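Local atomic coordinates of HpcH/HpaI aldolase/citrate lyase family protein (Burkholderia cenocepacia, PDB entry 4MF4), a protein that belongs to the HpcH/HpaI aldolase/citrate lyase family and folds as a TIM barrel that assembles into a hexamer. Residues A[16-19]-A[20-24]; A[253-256]-A[257-260]. One frame throughout, in Å; residues are numbered along the deposited sequence.

Interaction 1 (A[16-19]-A[20-24]); sequences LKQR and LRDGD
Leu16 to Arg19 and Leu20 to Asp22 make up almost the whole of the short helix 15-22, with Gly23 just beyond its last turn, and are joined by i to i+4 backbone bonds that run from Leu20 N to Leu16 O through to Gly23 N to Arg19 O, the last 2.9 Å long. Gly23 is the first residue to leave helical geometry, although its N-H still reaches back to Arg19. On one flank the side chains of Lys17 and Arg21 run alongside each other in the same direction. Lys17 CE meets the edge of the Arg21 guanidinium, in its plane, 3.3 Å from NE, and the like-charged Lys17 NZ and Arg21 NH2 come within 4.0 Å. Each charge has a partner elsewhere: Lys17 NZ bonds to the carbonyls of Ala157 and Val159, and Arg21 forms a salt bridge with Asp184, which probably offsets the repulsion. Lys17 reaches this flank with CG anti to the backbone N (chi1 -168°) and an extended chain beyond. Further round the helix, Gln18 and Asp22 cross nearly at right angles. Here a CH group, not the amide nitrogen, comes closest to the carboxylate: Gln18 CG lies 3.5 Å from Asp22 OD2 in van der Waals contact. On the buried side Leu16 CG approaches Leu20 CD1 at 4.4 Å, and both leucines pack on Leu27. The Arg19 carbonyl also receives Arg245. Leucines and the Lys17 chain thus face the protein, while Gln18, Arg21 and Asp22 are exposed, as befits a short N-terminal helix lying across the end of a TIM barrel where strands begin, before the chain enters strand 27-32.

Interaction 2 (A[253-256]-A[257-260]); sequences VSWL and LRAT
Val253 to Leu256 and Leu257 to Thr260 form consecutive turns of a regular alpha helix, with i to i+4 bonds from Leu257 N to Val253 O, Arg258 N to Ser254 O, Ala259 N to Trp255 O and Thr260 N to Leu256 O. This is the long C-terminal helix that follows the eighth strand of the TIM barrel; over 253-260 two other subunits pack on it, while Arg258 stays exposed. The indole of Trp255 and the chain of Arg258 run alongside one another. The benzo end of the indole makes the contact, Trp255 CZ3 standing 3.9 Å from Arg258 CD, so the aliphatic part of the arginine meets the ring while the guanidinium plane is turned 84° to it. Arg258 gets there with its chain extended from CG to NE. The indole is tied down at its other end, where NE1 bonds to the carbonyl of Val249. Val253 CG2 and Leu257 CD1 approach to 4.2 Å on a side that faces a third subunit, whose Met139 packs on Val253 and whose Phe145 packs on Leu257. Leu256 and Thr260 both pack against Leu43 of a second subunit, and Ala259 meets its counterpart there. Within the helix, Leu256 CD1 touches Thr260 CG2 at 4.1 Å. Leu256 O is gripped twice: besides the 3.1 Å bond from Thr260 N, it accepts one from the hydroxyl. In Thr260 a chi1 of 56° folds OG1 back over the helix backbone, and OG1 donates to Leu256 O across 2.8 Å.

Overall arrangement
Both contacts show how neighbouring turns of one helix divide their side chains between different surroundings. Interaction 1 belongs to the short helix before the first barrel strand, interaction 2 to the long helix after the last; their centres lie 30 Å apart and they do not touch. Interaction 1 is partly buried, and its setting lies within a single chain: leucines meet the barrel, while Lys17 and Arg21 find partners at or just before the starts of other barrel strands. Although interaction 2 lies farther from the chain centre, it is more buried, since other subunits enclose it, and its side chains are mainly apolar. A helix terminus closes the first, whereas the second continues as unbroken helix.

Interaction 1 (A[16-19]-A[20-24])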
loop_
_atom_site.group_PDB
_atom_site.type_symbol
_atom_site.label_atom_id
_atom_site.label_comp_id
_atom_site.label_asym_id
_atom_site.label_seq_id
_atom_site.Cartn_x
_atom_site.Cartn_y
_atom_site.Cartn_z
ATOM N N LEU A 16 22.665 -10.546 19.421
ATOM C CA LEU A 16 23.318 -11.184 18.288
ATOM C C LEU A 16 24.759 -10.716 18.192
ATOM O O LEU A 16 25.671 -11.530 17.965
ATOM C CB LEU A 16 22.581 -10.918 16.971
ATOM C CG LEU A 16 23.080 -11.739 15.792
ATOM C CD1 LEU A 16 22.814 -13.219 16.009
ATOM C CD2 LEU A 16 22.448 -11.285 14.481
ATOM N N LYS A 17 24.980 -9.417 18.373
ATOM C CA LYS A 17 26.334 -8.874 18.399
ATOM C C LYS A 17 27.152 -9.491 19.533
ATOM O O LYS A 17 28.323 -9.849 19.342
ATOM C CB LYS A 17 26.337 -7.357 18.585
ATOM C CG LYS A 17 27.678 -6.714 18.326
ATOM C CD LYS A 17 27.673 -5.208 18.649
ATOM C CE LYS A 17 29.037 -4.552 18.364
ATOM N NZ LYS A 17 28.988 -3.051 18.378
ATOM N N GLN A 18 26.530 -9.570 20.714
ATOM C CA GLN A 18 27.233 -10.034 21.897
ATOM C C GLN A 18 27.652 -11.498 21.696
ATOM O O GLN A 18 28.807 -11.869 21.940
ATOM C CB GLN A 18 26.359 -9.813 23.134
ATOM C CG GLN A 18 26.901 -10.391 24.428
ATOM C CD GLN A 18 26.405 -11.814 24.655
ATOM O OE1 GLN A 18 25.190 -12.057 24.749
ATOM N NE2 GLN A 18 27.333 -12.761 24.726
ATOM N N ARG A 19 26.712 -12.328 21.254
ATOM C CA ARG A 19 27.022 -13.728 20.963
ATOM C C ARG A 19 28.070 -13.876 19.859
ATOM O O ARG A 19 29.003 -14.670 20.011
ATOM C CB ARG A 19 25.758 -14.508 20.623
ATOM C CG ARG A 19 24.874 -14.777 21.836
ATOM C CD ARG A 19 23.536 -15.370 21.422
ATOM N NE ARG A 19 22.557 -14.370 21.032
ATOM C CZ ARG A 19 21.415 -14.662 20.426
ATOM N NH1 ARG A 19 21.153 -15.913 20.116
ATOM N NH2 ARG A 19 20.561 -13.716 20.097
ATOM N N LEU A 20 27.947 -13.105 18.775
ATOM C CA LEU A 20 28.954 -13.143 17.678
ATOM C C LEU A 20 30.385 -12.855 18.150
ATOM O O LEU A 20 31.323 -13.539 17.719
ATOM C CB LEU A 20 28.637 -12.164 16.557
ATOM C CG LEU A 20 27.519 -12.520 15.572
ATOM C CD1 LEU A 20 27.291 -11.278 14.757
ATOM C CD2 LEU A 20 27.843 -13.711 14.681
ATOM N N ARG A 21 30.541 -11.836 18.998
ATOM C CA ARG A 21 31.856 -11.420 19.506
ATOM C C ARG A 21 32.354 -12.303 20.649
ATOM O O ARG A 21 33.556 -12.442 20.803
ATOM C CB ARG A 21 31.833 -9.975 20.053
ATOM C CG ARG A 21 31.731 -8.850 19.024
ATOM C CD ARG A 21 31.872 -7.528 19.775
ATOM N NE ARG A 21 31.767 -6.317 18.966
ATOM C CZ ARG A 21 32.711 -5.845 18.142
ATOM N NH1 ARG A 21 33.866 -6.496 17.964
ATOM N NH2 ARG A 21 32.488 -4.706 17.463
ATOM N N ASP A 22 31.447 -12.833 21.474
ATOM C CA ASP A 22 31.832 -13.450 22.771
ATOM C C ASP A 22 31.686 -14.961 22.853
ATOM O O ASP A 22 32.381 -15.581 23.641
ATOM C CB ASP A 22 31.025 -12.872 23.947
ATOM C CG ASP A 22 31.296 -11.383 24.196
ATOM O OD1 ASP A 22 32.386 -10.886 23.826
ATOM O OD2 ASP A 22 30.406 -10.701 24.763
ATOM N N GLY A 23 30.768 -15.542 22.085
ATOM C CA GLY A 23 30.460 -16.959 22.205
ATOM C C GLY A 23 31.211 -17.756 21.166
ATOM O O GLY A 23 31.837 -17.170 20.281
ATOM N N ASP A 24 31.183 -19.086 21.291
ATOM C CA ASP A 24 31.711 -20.016 20.262
ATOM C C ASP A 24 30.588 -20.844 19.584
ATOM O O ASP A 24 30.842 -21.581 18.622
ATOM C CB ASP A 24 32.779 -20.946 20.855
#

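Interaction 2 (A[253-256]-A[257-260])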
loop_
_atom_site.group_PDB
_atom_site.type_symbol
_atom_site.label_atom_id
_atom_site.label_comp_id
_atom_site.label_asym_id
_atom_site.label_seq_id
_atom_site.Cartn_x
_atom_site.Cartn_y
_atom_site.Cartn_z
ATOM N N VAL A 253 11.007 -18.677 1.079
ATOM C CA VAL A 253 10.310 -19.075 -0.140
ATOM C C VAL A 253 10.754 -20.472 -0.592
ATOM O O VAL A 253 9.966 -21.218 -1.156
ATOM C CB VAL A 253 10.508 -18.057 -1.290
ATOM C CG1 VAL A 253 11.955 -17.941 -1.725
ATOM C CG2 VAL A 253 9.658 -18.411 -2.477
ATOM N N SER A 254 12.031 -20.803 -0.371
ATOM C CA SER A 254 12.558 -22.117 -0.730
ATOM C C SER A 254 11.902 -23.235 0.104
ATOM O O SER A 254 11.502 -24.294 -0.406
ATOM C CB SER A 254 14.079 -22.117 -0.558
ATOM O OG SER A 254 14.653 -21.069 -1.346
ATOM N N TRP A 255 11.794 -23.005 1.403
ATOM C CA TRP A 255 11.124 -24.005 2.273
ATOM C C TRP A 255 9.653 -24.164 1.941
ATOM O O TRP A 255 9.144 -25.292 1.946
ATOM C CB TRP A 255 11.278 -23.653 3.753
ATOM C CG TRP A 255 12.733 -23.871 4.199
ATOM C CD1 TRP A 255 13.607 -22.929 4.661
ATOM C CD2 TRP A 255 13.428 -25.114 4.252
ATOM N NE1 TRP A 255 14.811 -23.502 4.958
ATOM C CE2 TRP A 255 14.734 -24.841 4.700
ATOM C CE3 TRP A 255 13.090 -26.428 3.898
ATOM C CZ2 TRP A 255 15.685 -25.815 4.849
ATOM C CZ3 TRP A 255 14.042 -27.416 4.069
ATOM C CH2 TRP A 255 15.338 -27.098 4.512
ATOM N N LEU A 256 8.999 -23.040 1.634
ATOM C CA LEU A 256 7.600 -23.045 1.257
ATOM C C LEU A 256 7.322 -23.892 0.033
ATOM O O LEU A 256 6.395 -24.707 0.030
ATOM C CB LEU A 256 7.107 -21.599 1.011
ATOM C CG LEU A 256 5.678 -21.430 0.533
ATOM C CD1 LEU A 256 4.675 -21.982 1.515
ATOM C CD2 LEU A 256 5.379 -19.973 0.276
ATOM N N LEU A 257 8.139 -23.719 -1.006
ATOM C CA LEU A 257 8.019 -24.525 -2.207
ATOM C C LEU A 257 8.368 -25.990 -1.946
ATOM O O LEU A 257 7.633 -26.901 -2.354
ATOM C CB LEU A 257 8.922 -23.972 -3.317
ATOM C CG LEU A 257 8.282 -22.803 -4.035
ATOM C CD1 LEU A 257 9.311 -21.951 -4.759
ATOM C CD2 LEU A 257 7.185 -23.289 -4.988
ATOM N N ARG A 258 9.464 -26.234 -1.264
ATOM C CA ARG A 258 9.880 -27.618 -1.067
ATOM C C ARG A 258 8.796 -28.410 -0.300
ATOM O O ARG A 258 8.384 -29.494 -0.735
ATOM C CB ARG A 258 11.260 -27.688 -0.389
ATOM C CG ARG A 258 11.780 -29.117 -0.155
ATOM C CD ARG A 258 13.057 -29.075 0.691
ATOM N NE ARG A 258 13.686 -30.366 0.980
ATOM C CZ ARG A 258 14.585 -30.966 0.189
ATOM N NH1 ARG A 258 14.925 -30.457 -0.991
ATOM N NH2 ARG A 258 15.136 -32.106 0.567
ATOM N N ALA A 259 8.334 -27.859 0.821
ATOM C CA ALA A 259 7.372 -28.517 1.666
ATOM C C ALA A 259 6.011 -28.720 1.029
ATOM O O ALA A 259 5.406 -29.808 1.196
ATOM C CB ALA A 259 7.213 -27.758 2.959
ATOM N N THR A 260 5.499 -27.696 0.336
ATOM C CA THR A 260 4.219 -27.848 -0.397
ATOM C C THR A 260 4.349 -28.845 -1.537
ATOM O O THR A 260 3.474 -29.648 -1.751
ATOM C CB THR A 260 3.624 -26.491 -0.927
ATOM O OG1 THR A 260 4.565 -25.796 -1.756
ATOM C CG2 THR A 260 3.264 -25.599 0.242
#